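Local coordinates for protein glycine oxidase (Bacillus cereus ATCC 14579, PDB 7CYX) that probably catalyses the FAD-dependent oxidation of glycine by oxygen to glyoxylate, ammonium and hydrogen peroxide, a step in thiamine diphosphate biosynthesis, at residues A[24-29]-A[353-358]. Numbering follows the deposited sequence.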
# COMPACT_ATOMS: atom_id res chain seq x y z
N ALA A 24 -2.68 4.50 -23.11
CA ALA A 24 -2.14 3.12 -23.23
C ALA A 24 -3.28 2.09 -23.16
O ALA A 24 -3.25 1.08 -23.84
CB ALA A 24 -1.13 2.83 -22.15
N GLU A 25 -4.25 2.35 -22.30
CA GLU A 25 -5.40 1.47 -22.15
C GLU A 25 -6.11 1.30 -23.50
O GLU A 25 -6.60 0.23 -23.79
CB GLU A 25 -6.36 2.05 -21.11
CG GLU A 25 -7.05 0.99 -20.28
CD GLU A 25 -7.97 1.56 -19.22
OE1 GLU A 25 -8.47 2.70 -19.41
OE2 GLU A 25 -8.17 0.86 -18.21
N ARG A 26 -6.15 2.38 -24.30
CA ARG A 26 -6.82 2.46 -25.61
C ARG A 26 -5.86 2.09 -26.74
O ARG A 26 -6.15 2.38 -27.90
CB ARG A 26 -7.36 3.88 -25.84
CG ARG A 26 -8.58 4.26 -25.00
CD ARG A 26 -8.86 5.77 -25.09
NE ARG A 26 -9.75 6.28 -24.06
CZ ARG A 26 -10.36 7.47 -24.10
NH1 ARG A 26 -10.23 8.25 -25.15
NH2 ARG A 26 -11.09 7.87 -23.06
N GLY A 27 -4.70 1.50 -26.42
CA GLY A 27 -3.79 0.90 -27.42
C GLY A 27 -2.78 1.86 -28.04
O GLY A 27 -2.18 1.52 -29.08
N HIS A 28 -2.58 3.05 -27.44
CA HIS A 28 -1.58 4.02 -27.93
C HIS A 28 -0.21 3.68 -27.33
O HIS A 28 -0.14 3.40 -26.16
CB HIS A 28 -1.93 5.45 -27.51
CG HIS A 28 -3.16 6.00 -28.12
ND1 HIS A 28 -3.13 6.92 -29.14
CD2 HIS A 28 -4.46 5.79 -27.83
CE1 HIS A 28 -4.36 7.25 -29.46
NE2 HIS A 28 -5.20 6.57 -28.67
N LYS A 29 0.85 3.75 -28.14
CA LYS A 29 2.20 3.48 -27.64
C LYS A 29 2.76 4.77 -27.02
O LYS A 29 2.98 5.78 -27.68
CB LYS A 29 3.06 2.86 -28.75
CG LYS A 29 2.56 1.51 -29.27
CD LYS A 29 1.64 0.73 -28.30
CE LYS A 29 0.99 -0.50 -28.91
NZ LYS A 29 1.75 -1.73 -28.59
N GLU A 353 -7.48 11.61 -29.37
CA GLU A 353 -8.15 10.68 -30.32
C GLU A 353 -9.23 11.39 -31.16
O GLU A 353 -10.06 10.73 -31.77
CB GLU A 353 -8.85 9.54 -29.57
CG GLU A 353 -7.93 8.48 -29.01
CD GLU A 353 -8.64 7.24 -28.48
OE1 GLU A 353 -9.83 7.34 -28.10
OE2 GLU A 353 -7.99 6.17 -28.44
N GLY A 354 -9.29 12.72 -31.11
CA GLY A 354 -10.27 13.49 -31.85
C GLY A 354 -11.71 13.28 -31.37
O GLY A 354 -12.63 13.75 -32.02
N LYS A 355 -11.91 12.61 -30.23
CA LYS A 355 -13.26 12.27 -29.76
C LYS A 355 -13.91 13.46 -29.04
O LYS A 355 -15.12 13.42 -28.78
CB LYS A 355 -13.26 11.04 -28.85
CG LYS A 355 -12.91 9.72 -29.54
CD LYS A 355 -13.03 8.49 -28.65
CE LYS A 355 -12.64 7.22 -29.38
NZ LYS A 355 -12.74 6.02 -28.51
N GLN A 356 -13.11 14.48 -28.70
CA GLN A 356 -13.60 15.70 -28.03
C GLN A 356 -12.93 16.91 -28.70
O GLN A 356 -11.86 16.78 -29.30
CB GLN A 356 -13.37 15.55 -26.52
CG GLN A 356 -14.28 16.41 -25.65
CD GLN A 356 -14.50 15.91 -24.24
OE1 GLN A 356 -14.89 16.67 -23.36
NE2 GLN A 356 -14.26 14.63 -24.01
N GLU A 357 -13.61 18.08 -28.66
CA GLU A 357 -13.09 19.35 -29.23
C GLU A 357 -12.17 20.03 -28.21
O GLU A 357 -12.26 19.76 -27.00
CB GLU A 357 -14.20 20.35 -29.58
CG GLU A 357 -15.23 19.86 -30.61
CD GLU A 357 -14.70 19.37 -31.95
OE1 GLU A 357 -13.50 19.56 -32.23
OE2 GLU A 357 -15.49 18.80 -32.72
N ASN A 358 -11.33 20.94 -28.72
CA ASN A 358 -10.30 21.65 -27.96
C ASN A 358 -10.93 22.79 -27.14
O ASN A 358 -10.51 23.93 -27.25
CB ASN A 358 -9.22 22.19 -28.91
CG ASN A 358 -7.91 22.48 -28.22
OD1 ASN A 358 -7.72 22.12 -27.06
ND2 ASN A 358 -6.98 23.10 -28.93
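E353 reaches across to H28 and R26 and divides its carboxylate between them, one oxygen for each. H28 NE2 donates a hydrogen bond to E353 OE2 over 2.8 Å, at an N-H...O angle of 160°. The oxygen lies in the ring plane, at the ring's edge, and is approached on its anti side; ring and carboxylate are turned 38° apart. The E353 chain runs extended beyond CG, which carries the carboxylate out to this nitrogen. Segment 24-29 spans the end of helix 14-25 and segment 353-358 follows helix 341-352, and the two helices end alike, in Schellman motifs with positive-phi glycines, G27 and G354, at C-prime. Helix 14-25 follows the first strand of the Rossmann-type FAD-binding fold; helix 341-352 lies near the end of the chain. The contact joins their C-terminal ends at the surface, away from the flavin. Ionic pairing gathers on the other oxygen. R26 NH1 makes a hydrogen-bonded salt bridge to E353 OE1 at 3.1 Å, its N-H...O angle bent to 141°, arriving from above the carboxylate plane, while K355 NZ takes the same oxygen from within its own loop at 3.2 Å. D350 of helix 341-352 also pairs with R26 NH1, so two acidic groups probably offset the nearby like charges of R26 and K355. Van der Waals contact is slight: R26 CD rests 3.5 Å from E353 OE2, and E353 CG lies 3.8 Å from H28 CE1.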